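Local coordinates for protein CRISPR pre-crRNA endoribonuclease Cas5d (Mannheimia succiniciproducens, PDB 3KG4) that cleaves precursor CRISPR RNA as a metal-independent, RNA-binding endoribonuclease of subtype I-C antiviral defence, at residues 29-34 with 64-69; 191-196 with 204-209. All blocks are in the same frame, centred on the assembly; numbering follows the deposited sequence.

Contact 1: 29-34 with 64-69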
loop_
_atom_site.group_PDB
_atom_site.type_symbol
_atom_site.label_atom_id
_atom_site.label_comp_id
_atom_site.label_asym_id
_atom_site.label_seq_id
_atom_site.Cartn_x
_atom_site.Cartn_y
_atom_site.Cartn_z
ATOM N N SER A 29 1.485 2.612 15.103
ATOM C CA SER A 29 1.530 2.626 13.622
ATOM C C SER A 29 2.623 3.576 13.116
ATOM O O SER A 29 2.948 4.620 13.710
ATOM C CB SER A 29 0.178 3.072 13.046
ATOM O OG SER A 29 0.147 3.098 11.592
ATOM N N TYR A 30 3.177 3.197 11.983
ATOM C CA TYR A 30 3.902 4.105 11.158
ATOM C C TYR A 30 2.968 5.230 10.727
ATOM O O TYR A 30 1.735 5.127 10.861
ATOM C CB TYR A 30 4.384 3.390 9.952
ATOM C CG TYR A 30 5.621 2.567 10.082
ATOM C CD1 TYR A 30 6.851 3.159 10.392
ATOM C CD2 TYR A 30 5.602 1.228 9.780
ATOM C CE1 TYR A 30 8.018 2.403 10.444
ATOM C CE2 TYR A 30 6.763 0.460 9.833
ATOM C CZ TYR A 30 7.964 1.070 10.166
ATOM O OH TYR A 30 9.132 0.349 10.205
ATOM N N ASP A 31 3.557 6.311 10.232
ATOM C CA ASP A 31 2.802 7.485 9.803
ATOM C C ASP A 31 1.995 7.273 8.545
ATOM O O ASP A 31 1.011 7.989 8.340
ATOM C CB ASP A 31 3.745 8.695 9.548
ATOM C CG ASP A 31 4.397 9.209 10.783
ATOM O OD1 ASP A 31 4.264 8.586 11.855
ATOM O OD2 ASP A 31 5.022 10.309 10.703
ATOM N N VAL A 32 2.400 6.312 7.728
ATOM C CA VAL A 32 1.753 6.007 6.451
ATOM C C VAL A 32 1.873 4.500 6.199
ATOM O O VAL A 32 2.643 3.776 6.849
ATOM C CB VAL A 32 2.452 6.739 5.264
ATOM C CG1 VAL A 32 2.476 8.320 5.485
ATOM C CG2 VAL A 32 3.895 6.247 5.094
ATOM N N ILE A 33 1.145 4.059 5.187
ATOM C CA ILE A 33 1.242 2.696 4.723
ATOM C C ILE A 33 2.645 2.316 4.207
ATOM O O ILE A 33 3.346 3.110 3.548
ATOM C CB ILE A 33 0.111 2.435 3.652
ATOM C CG1 ILE A 33 0.021 0.941 3.316
ATOM C CG2 ILE A 33 0.409 3.232 2.391
ATOM C CD1 ILE A 33 -1.278 0.526 2.627
ATOM N N THR A 34 3.076 1.108 4.563
ATOM C CA THR A 34 4.311 0.550 4.107
ATOM C C THR A 34 4.102 -0.076 2.736
ATOM O O THR A 34 2.975 -0.439 2.398
ATOM C CB THR A 34 4.797 -0.564 5.066
ATOM O OG1 THR A 34 3.741 -1.539 5.223
ATOM C CG2 THR A 34 5.159 0.041 6.468
ATOM N N ILE A 64 -1.902 13.217 8.493
ATOM C CA ILE A 64 -1.420 12.175 9.382
ATOM C C ILE A 64 -1.923 12.449 10.804
ATOM O O ILE A 64 -1.528 13.447 11.427
ATOM C CB ILE A 64 0.133 12.084 9.291
ATOM C CG1 ILE A 64 0.542 11.809 7.835
ATOM C CG2 ILE A 64 0.685 10.959 10.213
ATOM C CD1 ILE A 64 2.026 11.850 7.535
ATOM N N ARG A 65 -2.816 11.586 11.304
ATOM C CA ARG A 65 -3.409 11.744 12.639
ATOM C C ARG A 65 -3.566 10.411 13.362
ATOM O O ARG A 65 -3.888 9.419 12.729
ATOM C CB ARG A 65 -4.762 12.429 12.551
ATOM C CG ARG A 65 -4.566 13.935 12.385
ATOM C CD ARG A 65 -5.861 14.692 12.224
ATOM N NE ARG A 65 -6.845 13.955 11.431
ATOM C CZ ARG A 65 -7.925 13.361 11.928
ATOM N NH1 ARG A 65 -8.191 13.394 13.238
ATOM N NH2 ARG A 65 -8.740 12.711 11.111
ATOM N N PHE A 66 -3.386 10.429 14.680
ATOM C CA PHE A 66 -3.319 9.218 15.490
ATOM C C PHE A 66 -4.363 9.236 16.587
ATOM O O PHE A 66 -4.795 10.309 17.043
ATOM C CB PHE A 66 -1.951 9.102 16.146
ATOM C CG PHE A 66 -0.837 8.886 15.187
ATOM C CD1 PHE A 66 -0.566 7.631 14.701
ATOM C CD2 PHE A 66 0.000 9.932 14.806
ATOM C CE1 PHE A 66 0.487 7.420 13.836
ATOM C CE2 PHE A 66 1.022 9.706 13.909
ATOM C CZ PHE A 66 1.273 8.449 13.448
ATOM N N GLU A 67 -4.779 8.054 17.011
ATOM C CA GLU A 67 -5.681 7.904 18.164
ATOM C C GLU A 67 -5.268 6.631 18.896
ATOM O O GLU A 67 -4.972 5.612 18.251
ATOM C CB GLU A 67 -7.139 7.824 17.668
ATOM C CG GLU A 67 -8.231 7.732 18.724
ATOM C CD GLU A 67 -9.627 7.512 18.090
ATOM O OE1 GLU A 67 -10.035 8.290 17.204
ATOM O OE2 GLU A 67 -10.319 6.539 18.450
ATOM N N SER A 68 -5.187 6.689 20.226
ATOM C CA SER A 68 -5.063 5.477 21.035
ATOM C C SER A 68 -6.448 4.797 21.139
ATOM O O SER A 68 -7.411 5.426 21.587
ATOM C CB SER A 68 -4.533 5.791 22.441
ATOM O OG SER A 68 -4.316 4.578 23.153
ATOM N N VAL A 69 -6.536 3.525 20.758
ATOM C CA VAL A 69 -7.803 2.781 20.745
ATOM C C VAL A 69 -7.656 1.438 21.451
ATOM O O VAL A 69 -6.539 0.899 21.567
ATOM C CB VAL A 69 -8.304 2.519 19.292
ATOM C CG1 VAL A 69 -8.537 3.832 18.528
ATOM C CG2 VAL A 69 -7.344 1.609 18.552
#

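Contact 2: 191-196 with 204-209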
loop_
_atom_site.group_PDB
_atom_site.type_symbol
_atom_site.label_atom_id
_atom_site.label_comp_id
_atom_site.label_asym_id
_atom_site.label_seq_id
_atom_site.Cartn_x
_atom_site.Cartn_y
_atom_site.Cartn_z
ATOM N N MET A 191 11.710 3.097 7.305
ATOM C CA MET A 191 10.432 2.388 7.424
ATOM C C MET A 191 10.651 1.037 6.793
ATOM O O MET A 191 11.451 0.907 5.869
ATOM C CB MET A 191 9.301 3.086 6.632
ATOM C CG MET A 191 8.763 4.411 7.179
ATOM S SD MET A 191 7.217 5.076 6.453
ATOM C CE MET A 191 6.169 3.514 6.524
ATOM N N LEU A 192 9.894 0.042 7.250
ATOM C CA LEU A 192 9.904 -1.257 6.609
ATOM C C LEU A 192 9.550 -1.107 5.156
ATOM O O LEU A 192 8.565 -0.437 4.860
ATOM C CB LEU A 192 8.848 -2.140 7.273
ATOM C CG LEU A 192 8.822 -3.567 6.719
ATOM C CD1 LEU A 192 10.085 -4.268 7.246
ATOM C CD2 LEU A 192 7.514 -4.242 7.192
ATOM N N HIS A 193 10.378 -1.665 4.264
ATOM C CA HIS A 193 10.048 -1.796 2.863
ATOM C C HIS A 193 9.257 -3.138 2.734
ATOM O O HIS A 193 8.085 -3.163 2.362
ATOM C CB HIS A 193 11.315 -1.822 2.033
ATOM C CG HIS A 193 11.100 -1.719 0.552
ATOM N ND1 HIS A 193 10.034 -2.307 -0.097
ATOM C CD2 HIS A 193 11.832 -1.115 -0.414
ATOM C CE1 HIS A 193 10.093 -2.038 -1.390
ATOM N NE2 HIS A 193 11.185 -1.327 -1.615
ATOM N N ASP A 194 9.904 -4.245 3.046
ATOM C CA ASP A 194 9.203 -5.550 3.043
ATOM C C ASP A 194 10.062 -6.577 3.766
ATOM O O ASP A 194 11.169 -6.274 4.155
ATOM C CB ASP A 194 8.921 -6.004 1.587
ATOM C CG ASP A 194 7.508 -6.593 1.390
ATOM O OD1 ASP A 194 6.909 -6.316 0.304
ATOM O OD2 ASP A 194 7.005 -7.309 2.313
ATOM N N ILE A 195 9.533 -7.801 3.932
ATOM C CA ILE A 195 10.223 -8.919 4.602
ATOM C C ILE A 195 10.335 -10.111 3.630
ATOM O O ILE A 195 9.443 -10.313 2.800
ATOM C CB ILE A 195 9.444 -9.397 5.859
ATOM C CG1 ILE A 195 9.398 -8.295 6.916
ATOM C CG2 ILE A 195 10.098 -10.621 6.510
ATOM C CD1 ILE A 195 7.984 -7.994 7.427
ATOM N N ASP A 196 11.426 -10.871 3.719
ATOM C CA ASP A 196 11.535 -12.178 3.025
ATOM C C ASP A 196 11.342 -13.283 4.064
ATOM O O ASP A 196 12.156 -13.424 4.989
ATOM C CB ASP A 196 12.906 -12.343 2.349
ATOM N N HIS A 204 13.742 -5.604 5.425
ATOM C CA HIS A 204 14.522 -4.651 4.674
ATOM C C HIS A 204 13.823 -3.296 4.795
ATOM O O HIS A 204 12.604 -3.225 4.618
ATOM C CB HIS A 204 14.594 -5.066 3.230
ATOM C CG HIS A 204 15.274 -4.064 2.365
ATOM N ND1 HIS A 204 16.591 -3.694 2.562
ATOM C CD2 HIS A 204 14.807 -3.293 1.356
ATOM C CE1 HIS A 204 16.912 -2.767 1.670
ATOM N NE2 HIS A 204 15.853 -2.520 0.920
ATOM N N PHE A 205 14.601 -2.258 5.131
ATOM C CA PHE A 205 14.075 -0.927 5.393
ATOM C C PHE A 205 14.442 0.005 4.243
ATOM O O PHE A 205 15.353 -0.301 3.445
ATOM C CB PHE A 205 14.636 -0.384 6.711
ATOM C CG PHE A 205 14.148 -1.136 7.907
ATOM C CD1 PHE A 205 13.068 -0.699 8.629
ATOM C CD2 PHE A 205 14.782 -2.319 8.286
ATOM C CE1 PHE A 205 12.616 -1.423 9.714
ATOM C CE2 PHE A 205 14.327 -3.047 9.365
ATOM C CZ PHE A 205 13.267 -2.603 10.082
ATOM N N PHE A 206 13.709 1.101 4.137
ATOM C CA PHE A 206 14.055 2.138 3.157
ATOM C C PHE A 206 13.805 3.506 3.802
ATOM O O PHE A 206 13.037 3.639 4.765
ATOM C CB PHE A 206 13.283 2.008 1.826
ATOM C CG PHE A 206 11.861 2.480 1.865
ATOM C CD1 PHE A 206 11.451 3.558 1.078
ATOM C CD2 PHE A 206 10.891 1.853 2.674
ATOM C CE1 PHE A 206 10.143 4.008 1.102
ATOM C CE2 PHE A 206 9.590 2.281 2.676
ATOM C CZ PHE A 206 9.196 3.350 1.900
ATOM N N ARG A 207 14.418 4.517 3.203
ATOM C CA ARG A 207 14.235 5.885 3.668
ATOM C C ARG A 207 13.026 6.452 2.987
ATOM O O ARG A 207 13.024 6.740 1.770
ATOM C CB ARG A 207 15.490 6.744 3.432
ATOM C CG ARG A 207 15.412 8.112 4.093
ATOM C CD ARG A 207 15.052 8.067 5.559
ATOM N NE ARG A 207 15.341 9.353 6.200
ATOM C CZ ARG A 207 16.540 9.718 6.650
ATOM N NH1 ARG A 207 16.687 10.936 7.195
ATOM N NH2 ARG A 207 17.583 8.882 6.548
ATOM N N ALA A 208 11.965 6.621 3.772
ATOM C CA ALA A 208 10.698 7.059 3.248
ATOM C C ALA A 208 10.630 8.577 3.260
ATOM O O ALA A 208 10.738 9.171 4.313
ATOM C CB ALA A 208 9.565 6.503 4.089
ATOM N N GLU A 209 10.410 9.184 2.092
ATOM C CA GLU A 209 10.299 10.646 2.019
ATOM C C GLU A 209 9.075 11.029 1.219
ATOM O O GLU A 209 8.888 10.571 0.085
ATOM C CB GLU A 209 11.526 11.270 1.408
ATOM C CG GLU A 209 11.294 12.784 1.232
ATOM C CD GLU A 209 12.524 13.551 0.818
ATOM O OE1 GLU A 209 13.539 12.913 0.452
ATOM O OE2 GLU A 209 12.442 14.809 0.859
#

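Contact 1: 29-34 with 64-69
The Phe66 ring meets 29-34 through its edge: Asp31 OD1 lies in the ring plane, 3.4 Å from Phe66 CZ, with the carboxylate plane turned 64° from the ring. This places the oxygen against ring hydrogens rather than over the pi cloud, a geometry consistent with a weak electrostatic attraction. Tyr30 O also lies near the ring plane, 4.0 Å from Phe66 CE1, whereas Ser29 O approaches Phe66 CE1 obliquely at 3.7 Å. The other carboxylate oxygen, Asp31 OD2, is held in a salt bridge by Arg186, which helps to fix the rotation of the group.

The touching parts, 29-32 and 64-66, run in nearly opposite directions, 166° apart. The nearest CA pair, Asp31 and Ile64, is still 6.3 Å apart, and the side chains of Ile64 and Phe66 bridge the gap to carbonyl oxygens and the Asp31 side chain of the loop. In the ferredoxin-like beta-alpha-beta-beta-alpha-beta order of the core, the loop 29-34 belongs to the excursion that leads from strand 7-13 to helix 35-45; residues 64-69 belong to the one between strands 51-60 and 114-124. Strand 27-28, just before the loop, and strand 66-70, which holds Phe66, both pair with strand 107-112, whose Leu111 touches Ser29, Ile64 and Phe66.

Ile64 crosses Asp31 at about a right angle. Ile64 CG2, placed anti to the backbone N, sits 3.5 Å from Asp31 O, while Ile64 CD1 extends along the loop to Val32 CG1 (4.1 Å). Within the loop, Ser29 OG donates to Tyr30 O (2.7 Å) on a lone pair in the carbonyl plane, and Phe18 N bonds to the same hydroxyl.

Contact 2: 191-196 with 204-209
His204 O is gripped by two successive backbone donors: His193 N at 2.7 Å, with an N-H...O angle of 153°, and Asp194 N at 3.3 Å, tilted 17° from the carbonyl plane. Two residues facing one is the signature of a classic beta bulge, and the register accordingly slips by one between the Leu192-Phe205 and Asp194-His204 pairs. Ordinary antiparallel bonding flanks it. Met191 and Phe206 exchange two bonds, and His204 N returns one to Asp194 O at 2.9 Å.

The bulge turns His193 toward the partner strand. Its CG is anti to the backbone N (chi1 -170°), and the His193 side chain lies alongside that of His204, pointing the same way, with the rings oblique and their centroids 5.8 Å apart; it crosses Phe206 at about a right angle. His193 CB is 3.8 Å from Phe206 CD2 and equally far from His204 CD2. Phe206 turns an edge to Leu192 O, which lies in the ring plane 3.6 Å from Phe206 CE2, while Ala208 N lies over one face, toward the rim. Further along, Met191 SD rests on Ala208 CB at 3.6 Å.

Phe220 meets both histidine rings edge-to-face, and Pro218 O accepts from His193 NE2. Strand 186-195 is outermost in the large antiparallel sheet, with 203-211 separating it from 214-216; helix 35-45 lies against the bulge, Pro35 touching His193 and Phe206 while Ser36 and Arg39 bind the Asp194 carboxylate.

The centres of contact 1 and contact 2 are about 16 Å apart. The two nevertheless meet directly, because the loop 29-34 runs past strand 191-195 on its way to helix 35-45. Tyr30 OH lies 3.1 Å from Leu192 N, a probable hydrogen bond just before the bulge. The Met191 methyl packs nearby, Met191 CE lying 3.6 Å from both Val32 O and Thr34 CG2. Thr34 then caps the helix whose first turns pack on contact 2. Arg186, partner of Asp31, belongs to the same strand as Met191, so strand 186-195 touches contact 1 both at Arg186 and around Met191 and Leu192.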